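Local coordinates for protein tryptophan halogenase superfamily (Brevundimonas sp. BAL3, PDB 6FRL) that is a flavin-dependent halogenase that prefers bromination over chlorination, at residues 9-14 with 37-42; 26-31 with 178-183; 100-105 with 450-455. One frame throughout, in Å; residues are numbered along the deposited sequence.

Contact 1. Residues 9-14 with 37-42; sequences PRIRSV and APLKIT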
loop_
_atom_site.group_PDB
_atom_site.type_symbol
_atom_site.label_atom_id
_atom_site.label_comp_id
_atom_site.label_asym_id
_atom_site.label_seq_id
_atom_site.Cartn_x
_atom_site.Cartn_y
_atom_site.Cartn_z
ATOM N N PRO B 9 -3.606 26.024 21.332
ATOM C CA PRO B 9 -2.552 25.024 21.565
ATOM C C PRO B 9 -1.452 24.956 20.460
ATOM O O PRO B 9 -0.425 24.376 20.686
ATOM C CB PRO B 9 -3.328 23.714 21.699
ATOM C CG PRO B 9 -4.674 23.974 21.103
ATOM C CD PRO B 9 -4.818 25.412 20.760
ATOM N N ARG B 10 -1.712 25.506 19.275
ATOM C CA ARG B 10 -0.724 25.865 18.241
ATOM C C ARG B 10 0.770 25.877 18.650
ATOM O O ARG B 10 1.164 26.585 19.587
ATOM C CB ARG B 10 -1.097 27.277 17.710
ATOM C CG ARG B 10 -0.640 27.602 16.301
ATOM C CD ARG B 10 -0.909 29.075 15.920
ATOM N NE ARG B 10 -2.324 29.413 15.711
ATOM C CZ ARG B 10 -3.090 28.960 14.712
ATOM N NH1 ARG B 10 -2.609 28.119 13.791
ATOM N NH2 ARG B 10 -4.365 29.342 14.625
ATOM N N ILE B 11 1.597 25.108 17.929
ATOM C CA ILE B 11 3.078 25.238 18.022
ATOM C C ILE B 11 3.486 26.647 17.517
ATOM O O ILE B 11 3.111 27.057 16.407
ATOM C CB ILE B 11 3.847 24.156 17.179
ATOM C CG1 ILE B 11 3.501 22.718 17.609
ATOM C CG2 ILE B 11 5.359 24.354 17.251
ATOM C CD1 ILE B 11 4.037 22.307 18.960
ATOM N N ARG B 12 4.233 27.378 18.330
ATOM C CA ARG B 12 4.678 28.743 17.983
ATOM C C ARG B 12 6.120 28.826 17.481
ATOM O O ARG B 12 6.516 29.832 16.916
ATOM C CB ARG B 12 4.527 29.662 19.218
ATOM C CG ARG B 12 3.109 29.698 19.802
ATOM C CD ARG B 12 3.107 30.132 21.244
ATOM N NE ARG B 12 3.820 29.195 22.121
ATOM C CZ ARG B 12 3.996 29.362 23.433
ATOM N NH1 ARG B 12 3.488 30.430 24.068
ATOM N NH2 ARG B 12 4.672 28.458 24.131
ATOM N N SER B 13 6.914 27.796 17.726
ATOM C CA SER B 13 8.330 27.863 17.454
ATOM C C SER B 13 8.929 26.459 17.295
ATOM O O SER B 13 8.453 25.490 17.931
ATOM C CB SER B 13 9.043 28.600 18.578
ATOM O OG SER B 13 8.818 27.979 19.851
ATOM N N VAL B 14 9.959 26.365 16.447
ATOM C CA VAL B 14 10.633 25.108 16.160
ATOM C C VAL B 14 12.129 25.353 16.205
ATOM O O VAL B 14 12.643 26.288 15.546
ATOM C CB VAL B 14 10.265 24.535 14.777
ATOM C CG1 VAL B 14 11.041 23.228 14.504
ATOM C CG2 VAL B 14 8.759 24.320 14.678
ATOM N N ALA B 37 2.708 31.349 7.900
ATOM C CA ALA B 37 2.109 31.097 9.211
ATOM C C ALA B 37 2.993 31.712 10.267
ATOM O O ALA B 37 4.181 31.918 10.021
ATOM C CB ALA B 37 1.968 29.604 9.457
ATOM N N PRO B 38 2.435 32.001 11.459
ATOM C CA PRO B 38 3.265 32.594 12.495
ATOM C C PRO B 38 3.987 31.474 13.200
ATOM O O PRO B 38 3.521 31.004 14.225
ATOM C CB PRO B 38 2.238 33.277 13.405
ATOM C CG PRO B 38 1.014 32.446 13.284
ATOM C CD PRO B 38 1.064 31.752 11.954
ATOM N N LEU B 39 5.070 31.001 12.598
ATOM C CA LEU B 39 5.845 29.900 13.140
ATOM C C LEU B 39 7.290 30.329 13.058
ATOM O O LEU B 39 7.793 30.573 11.951
ATOM C CB LEU B 39 5.632 28.602 12.353
ATOM C CG LEU B 39 6.367 27.356 12.893
ATOM C CD1 LEU B 39 5.775 26.938 14.214
ATOM C CD2 LEU B 39 6.317 26.169 11.959
ATOM N N LYS B 40 7.943 30.442 14.213
ATOM C CA LYS B 40 9.359 30.703 14.239
ATOM C C LYS B 40 10.125 29.411 13.990
ATOM O O LYS B 40 9.787 28.378 14.546
ATOM C CB LYS B 40 9.786 31.406 15.529
ATOM C CG LYS B 40 9.524 32.906 15.485
ATOM C CD LYS B 40 10.092 33.614 16.709
ATOM C CE LYS B 40 9.158 33.470 17.920
ATOM N NZ LYS B 40 9.862 33.440 19.241
ATOM N N ILE B 41 11.117 29.465 13.111
ATOM C CA ILE B 41 12.002 28.355 12.912
ATOM C C ILE B 41 13.417 28.883 13.064
ATOM O O ILE B 41 13.786 29.917 12.482
ATOM C CB ILE B 41 11.804 27.709 11.521
ATOM C CG1 ILE B 41 10.347 27.221 11.340
ATOM C CG2 ILE B 41 12.789 26.553 11.321
ATOM C CD1 ILE B 41 9.991 26.893 9.907
ATOM N N THR B 42 14.216 28.138 13.820
ATOM C CA THR B 42 15.606 28.465 14.069
ATOM C C THR B 42 16.447 27.178 14.045
ATOM O O THR B 42 16.028 26.143 14.564
ATOM C CB THR B 42 15.733 29.102 15.458
ATOM O OG1 THR B 42 14.829 30.198 15.574
ATOM C CG2 THR B 42 17.149 29.565 15.715
HETATM O O HOH W 1 1.971 28.861 14.929
HETATM O O HOH W 2 12.455 28.978 16.499
#
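The flat peptide group joining Arg12 to Ser13 has the methyl CD1 of Leu39 set squarely over one face, 3.8 Å from Arg12 C. At its carbonyl end the same unit receives the backbone of the neighbouring strand: Lys40 N reaches Arg12 O at 3.1 Å, nearly straight at the hydrogen (171°) but tilted 34° from the carbonyl plane. Two further bonds continue the parallel pairing, Val14 N to Lys40 O at 2.8 Å and Thr42 N to Val14 O at 3.0 Å. Water extends it at both ends, one molecule donating to Ile11 O and Pro38 O, another donating to Val14 O and also bonded to Thr42 OG1.

Leu39 has CG opposite its backbone N (chi1 -177°), which carries its branched end across to the partner segment. There CD1 lies alongside Ile11 CG2, 4.0 Å away, and obliquely against Val14 CG2, also at 4.0 Å. Long, flexible leucine suits this bridging role, whereas beta-branched Val14 and Ile41 favour extended backbone; these two share a face of the sheet, where Ile41 packs on Leu30 of helix 20-33. Ser13 and Lys40 occupy the other face, their CB atoms 4.2 Å apart. Polar ends suit that side: Ser13 OG bonds to Asp218 N, and Arg12 NE forms a salt bridge with the Asp218 carboxylate.

The pairing of strands 13-17 and 40-45, connected through helix 20-33, is a beta-alpha-beta crossover, the opening unit of a Rossmann-type fold and consistent with a flavin-binding domain.

Contact 2. Residues 26-31 with 178-183; sequences TAAALV and AYAEAG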
loop_
_atom_site.group_PDB
_atom_site.type_symbol
_atom_site.label_atom_id
_atom_site.label_comp_id
_atom_site.label_asym_id
_atom_site.label_seq_id
_atom_site.Cartn_x
_atom_site.Cartn_y
_atom_site.Cartn_z
ATOM N N THR B 26 15.400 19.728 6.823
ATOM C CA THR B 26 14.265 19.977 7.716
ATOM C C THR B 26 13.812 21.480 7.716
ATOM O O THR B 26 12.633 21.791 7.526
ATOM C CB THR B 26 14.595 19.492 9.144
ATOM O OG1 THR B 26 14.942 18.098 9.114
ATOM C CG2 THR B 26 13.409 19.676 10.058
ATOM N N ALA B 27 14.764 22.395 7.890
ATOM C CA ALA B 27 14.489 23.830 7.896
ATOM C C ALA B 27 13.835 24.284 6.605
ATOM O O ALA B 27 12.813 25.002 6.637
ATOM C CB ALA B 27 15.771 24.638 8.136
ATOM N N ALA B 28 14.409 23.871 5.478
ATOM C CA ALA B 28 13.861 24.302 4.176
ATOM C C ALA B 28 12.435 23.782 3.944
ATOM O O ALA B 28 11.543 24.542 3.496
ATOM C CB ALA B 28 14.769 23.875 3.042
ATOM N N ALA B 29 12.222 22.501 4.280
ATOM C CA ALA B 29 10.914 21.842 4.115
ATOM C C ALA B 29 9.850 22.501 4.995
ATOM O O ALA B 29 8.772 22.799 4.508
ATOM C CB ALA B 29 11.010 20.356 4.433
ATOM N N LEU B 30 10.180 22.763 6.271
ATOM C CA LEU B 30 9.247 23.430 7.182
ATOM C C LEU B 30 9.022 24.923 6.828
ATOM O O LEU B 30 7.897 25.434 6.969
ATOM C CB LEU B 30 9.701 23.265 8.643
ATOM C CG LEU B 30 9.752 21.831 9.169
ATOM C CD1 LEU B 30 10.156 21.791 10.636
ATOM C CD2 LEU B 30 8.405 21.124 8.956
ATOM N N VAL B 31 10.063 25.610 6.356
ATOM C CA VAL B 31 9.902 26.986 5.853
ATOM C C VAL B 31 8.858 27.040 4.734
ATOM O O VAL B 31 7.919 27.820 4.819
ATOM C CB VAL B 31 11.276 27.622 5.458
ATOM C CG1 VAL B 31 11.142 28.770 4.469
ATOM C CG2 VAL B 31 12.003 28.124 6.712
ATOM N N ALA B 178 20.532 28.709 2.366
ATOM C CA ALA B 178 20.200 29.983 1.730
ATOM C C ALA B 178 18.702 30.040 1.407
ATOM O O ALA B 178 18.079 31.090 1.602
ATOM C CB ALA B 178 21.042 30.202 0.489
ATOM N N TYR B 179 18.116 28.920 0.966
ATOM C CA TYR B 179 16.658 28.833 0.768
ATOM C C TYR B 179 15.872 29.049 2.051
ATOM O O TYR B 179 14.857 29.740 2.045
ATOM C CB TYR B 179 16.262 27.468 0.166
ATOM C CG TYR B 179 14.785 27.261 -0.100
ATOM C CD1 TYR B 179 13.922 26.812 0.901
ATOM C CD2 TYR B 179 14.266 27.479 -1.368
ATOM C CE1 TYR B 179 12.565 26.613 0.651
ATOM C CE2 TYR B 179 12.911 27.295 -1.637
ATOM C CZ TYR B 179 12.059 26.849 -0.625
ATOM O OH TYR B 179 10.733 26.634 -0.896
ATOM N N ALA B 180 16.313 28.435 3.135
ATOM C CA ALA B 180 15.576 28.495 4.381
ATOM C C ALA B 180 15.620 29.909 5.002
ATOM O O ALA B 180 14.566 30.430 5.457
ATOM C CB ALA B 180 16.084 27.445 5.352
ATOM N N GLU B 181 16.811 30.520 4.980
ATOM C CA GLU B 181 17.042 31.875 5.496
ATOM C C GLU B 181 16.243 32.936 4.753
ATOM O O GLU B 181 15.758 33.876 5.358
ATOM C CB GLU B 181 18.543 32.221 5.448
ATOM C CG GLU B 181 19.326 31.689 6.641
ATOM C CD GLU B 181 20.811 31.937 6.522
ATOM O OE1 GLU B 181 21.249 32.439 5.456
ATOM O OE2 GLU B 181 21.550 31.570 7.464
ATOM N N ALA B 182 16.079 32.788 3.442
ATOM C CA ALA B 182 15.271 33.748 2.683
ATOM C C ALA B 182 13.795 33.691 3.040
ATOM O O ALA B 182 13.071 34.646 2.787
ATOM C CB ALA B 182 15.451 33.543 1.184
ATOM N N GLY B 183 13.332 32.560 3.565
ATOM C CA GLY B 183 11.943 32.434 4.036
ATOM C C GLY B 183 11.734 32.747 5.525
ATOM O O GLY B 183 10.615 32.587 6.043
#
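Helices 26-31 and 178-182 run in broadly the same direction, their axes 8.4 Å apart and inclined at 39°, and the backbones come nearest at Ala28 and Ala180, whose CA atoms are 4.5 Å apart. Such closeness depends on alanine. The methyl of Ala180 points at the partner helix and settles against its backbone, with CB 3.9 Å from Ala28 N, while Ala27 CB meets Ala180 CB at 4.0 Å. The small methyls let the two backbones lie this close.

Two bigger side chains pack round this small-residue centre. Tyr179, with CG opposite its backbone N (chi1 -179°), swings its ring back toward the first helix, bringing CD1 to 3.7 Å from Ala28 CB. The carbonyl oxygen Ala28 O sits near the plane of that ring, at its edge, 3.7 Å from CE1, so it meets aromatic C-H rather than the pi cloud. The phenol suits a place at the margin, because its hydroxyl is hydrogen-bonded to Leu69 O while the ring packs apolarly. Val31, a turn further along helix 20-33, directs both methyls across: CG2 touches Ala180 O at 3.7 Å, and CG1 lies 3.8 Å from Gly183 CA. Glycine fits there, since a beta carbon would run into that methyl.

Behind the interface, Ala27 and Val31 also rest on strand 40-45, and Val31 and Ala180 both touch Cys185, just ahead of strand 186-189. The pair is thus a close, alanine-rich packing of two helices beside the parallel strands 40-45 and 186-189 of a Rossmann-type sheet.

Contact 3. Residues 100-105 with 450-455; sequences FIHPFG and WLAIYD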
loop_
_atom_site.group_PDB
_atom_site.type_symbol
_atom_site.label_atom_id
_atom_site.label_comp_id
_atom_site.label_asym_id
_atom_site.label_seq_id
_atom_site.Cartn_x
_atom_site.Cartn_y
_atom_site.Cartn_z
ATOM N N PHE B 100 25.988 -6.775 -12.231
ATOM C CA PHE B 100 24.602 -6.401 -12.459
ATOM C C PHE B 100 24.272 -4.970 -11.996
ATOM O O PHE B 100 24.998 -4.391 -11.202
ATOM C CB PHE B 100 23.645 -7.449 -11.872
ATOM C CG PHE B 100 23.428 -7.342 -10.384
ATOM C CD1 PHE B 100 24.277 -8.010 -9.494
ATOM C CD2 PHE B 100 22.344 -6.605 -9.864
ATOM C CE1 PHE B 100 24.074 -7.925 -8.117
ATOM C CE2 PHE B 100 22.137 -6.512 -8.484
ATOM C CZ PHE B 100 23.002 -7.171 -7.599
ATOM N N ILE B 101 23.209 -4.389 -12.556
ATOM C CA ILE B 101 22.754 -3.035 -12.193
ATOM C C ILE B 101 21.325 -3.062 -11.591
ATOM O O ILE B 101 20.372 -3.576 -12.238
ATOM C CB ILE B 101 22.767 -2.065 -13.409
ATOM C CG1 ILE B 101 24.185 -1.823 -13.882
ATOM C CG2 ILE B 101 22.195 -0.721 -13.021
ATOM C CD1 ILE B 101 24.317 -1.043 -15.196
ATOM N N HIS B 102 21.188 -2.457 -10.405
ATOM C CA HIS B 102 19.874 -2.161 -9.787
ATOM C C HIS B 102 19.438 -0.796 -10.224
ATOM O O HIS B 102 19.970 0.201 -9.752
ATOM C CB HIS B 102 19.942 -2.222 -8.245
ATOM C CG HIS B 102 18.665 -1.836 -7.560
ATOM N ND1 HIS B 102 18.612 -1.506 -6.217
ATOM C CD2 HIS B 102 17.406 -1.686 -8.038
ATOM C CE1 HIS B 102 17.380 -1.146 -5.907
ATOM N NE2 HIS B 102 16.624 -1.268 -6.990
ATOM N N PRO B 103 18.475 -0.735 -11.144
ATOM C CA PRO B 103 18.018 0.539 -11.672
ATOM C C PRO B 103 16.819 1.105 -10.917
ATOM O O PRO B 103 16.245 0.418 -10.093
ATOM C CB PRO B 103 17.580 0.142 -13.077
ATOM C CG PRO B 103 16.922 -1.195 -12.857
ATOM C CD PRO B 103 17.796 -1.847 -11.838
ATOM N N PHE B 104 16.403 2.304 -11.282
ATOM C CA PHE B 104 15.079 2.841 -10.894
ATOM C C PHE B 104 14.110 2.611 -12.046
ATOM O O PHE B 104 13.973 3.472 -12.925
ATOM C CB PHE B 104 15.179 4.324 -10.545
ATOM C CG PHE B 104 16.329 4.643 -9.642
ATOM C CD1 PHE B 104 16.364 4.129 -8.361
ATOM C CD2 PHE B 104 17.392 5.452 -10.068
ATOM C CE1 PHE B 104 17.426 4.417 -7.505
ATOM C CE2 PHE B 104 18.451 5.744 -9.209
ATOM C CZ PHE B 104 18.464 5.221 -7.936
ATOM N N GLY B 105 13.489 1.432 -12.066
ATOM C CA GLY B 105 12.503 1.093 -13.082
ATOM C C GLY B 105 11.998 -0.341 -12.959
ATOM O O GLY B 105 12.564 -1.164 -12.209
ATOM N N TRP B 450 13.535 -5.719 -5.541
ATOM C CA TRP B 450 13.773 -7.059 -4.968
ATOM C C TRP B 450 14.161 -8.044 -6.078
ATOM O O TRP B 450 15.129 -8.804 -5.946
ATOM C CB TRP B 450 12.524 -7.538 -4.166
ATOM C CG TRP B 450 12.382 -6.772 -2.884
ATOM C CD1 TRP B 450 11.779 -5.566 -2.721
ATOM C CD2 TRP B 450 12.925 -7.121 -1.604
ATOM N NE1 TRP B 450 11.883 -5.146 -1.418
ATOM C CE2 TRP B 450 12.597 -6.075 -0.712
ATOM C CE3 TRP B 450 13.675 -8.211 -1.125
ATOM C CZ2 TRP B 450 12.984 -6.084 0.634
ATOM C CZ3 TRP B 450 14.044 -8.229 0.219
ATOM C CH2 TRP B 450 13.696 -7.174 1.079
ATOM N N LEU B 451 13.390 -7.986 -7.176
ATOM C CA LEU B 451 13.680 -8.701 -8.423
ATOM C C LEU B 451 15.105 -8.483 -8.912
ATOM O O LEU B 451 15.775 -9.441 -9.273
ATOM C CB LEU B 451 12.702 -8.307 -9.515
ATOM C CG LEU B 451 12.770 -9.033 -10.864
ATOM C CD1 LEU B 451 12.799 -10.552 -10.727
ATOM C CD2 LEU B 451 11.577 -8.644 -11.740
ATOM N N ALA B 452 15.572 -7.233 -8.902
ATOM C CA ALA B 452 16.940 -6.916 -9.362
ATOM C C ALA B 452 18.001 -7.636 -8.527
ATOM O O ALA B 452 19.038 -8.082 -9.041
ATOM C CB ALA B 452 17.188 -5.414 -9.337
ATOM N N ILE B 453 17.744 -7.738 -7.227
ATOM C CA ILE B 453 18.685 -8.407 -6.343
ATOM C C ILE B 453 18.586 -9.938 -6.508
ATOM O O ILE B 453 19.618 -10.618 -6.646
ATOM C CB ILE B 453 18.498 -7.940 -4.887
ATOM C CG1 ILE B 453 18.636 -6.387 -4.793
ATOM C CG2 ILE B 453 19.485 -8.651 -3.955
ATOM C CD1 ILE B 453 19.847 -5.766 -5.475
ATOM N N TYR B 454 17.358 -10.476 -6.558
ATOM C CA TYR B 454 17.205 -11.920 -6.763
ATOM C C TYR B 454 17.937 -12.331 -8.046
ATOM O O TYR B 454 18.784 -13.231 -8.016
ATOM C CB TYR B 454 15.738 -12.361 -6.795
ATOM C CG TYR B 454 14.991 -12.245 -5.466
ATOM C CD1 TYR B 454 15.512 -12.769 -4.302
ATOM C CD2 TYR B 454 13.728 -11.633 -5.395
ATOM C CE1 TYR B 454 14.806 -12.679 -3.090
ATOM C CE2 TYR B 454 13.022 -11.526 -4.208
ATOM C CZ TYR B 454 13.563 -12.047 -3.052
ATOM O OH TYR B 454 12.877 -11.976 -1.859
ATOM N N ASP B 455 17.675 -11.611 -9.129
ATOM C CA ASP B 455 18.302 -11.912 -10.407
ATOM C C ASP B 455 19.800 -11.671 -10.412
ATOM O O ASP B 455 20.556 -12.470 -10.959
ATOM C CB ASP B 455 17.651 -11.125 -11.547
ATOM C CG ASP B 455 18.458 -11.158 -12.783
ATOM O OD1 ASP B 455 18.458 -12.237 -13.398
ATOM O OD2 ASP B 455 19.108 -10.123 -13.106
#
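Phe100 brings the CE2 corner of its ring to the turn of helix 450-455 formed by Ala452 and Ile453. Its CE2 lies 3.5 Å from the carbonyl oxygen Ala452 O, which approaches obliquely, and the methyl CD1 of Ile453 comes up to the ring edge, in its plane, 3.9 Å from CE2. CG sits between the backbone N and the carbonyl carbon (chi1 80°), a rotation that carries the ring out toward the helix. A broad, rigid phenylalanine spans the gap well here, and Ile453, which also packs on Phe396 and Leu399, reaches it with the tip of its CG1-CD1 arm. With the ring cut back to an alanine here, Ile453 CD1 would probably lose its aromatic neighbour and a gap is likely to open between strand and helix.

One step along the strand face comes His102, opposite Ala452, their CA atoms 5.6 Å apart. Ala452 points its methyl at the strand, and CB touches His102 CD2 at 4.0 Å and Pro103 CD at 4.4 Å. Alanine's short side chain allows strand 100-103 and the helix, which run almost exactly antiparallel (172°), to approach to 8.2 Å between axes.

While a ring carbon of His102 packs against alanine, its two nitrogens are engaged elsewhere: ND1 bonds to Glu351 OE1, and NE2 to Ser449 OG, just ahead of the helical segment. The buried imidazole therefore combines apolar packing with polar ties at both nitrogens. Across the two segments cohesion rests mainly on apolar packing, with a ring carbon near one carbonyl oxygen, while Ser449 and Glu351 together would help fix the imidazole's rotation.

Overall arrangement
From the N terminus, contact 1 closes the shortest loop, bringing residues 37-42 back beside 9-14 after helix 20-33. That helix supplies the first half of contact 2, so the two cross along the chain; they also touch, Ile41 CD1 lying 3.8 Å from Val31 N. Contact 2 closes when residues 178-183 return to 26-31, tying helix 169-182 to the Rossmann-type region. Within its long loop contact 3 opens at 100-105, closing only at 450-455, so contacts 2 and 3 cross too, whereas 1 and 3 follow in series. Contact 3, on the opposite side of the chain's centre and about 43 Å from contact 1 between centres, joins an outermost strand of the seven-stranded sheet to helix 447-456.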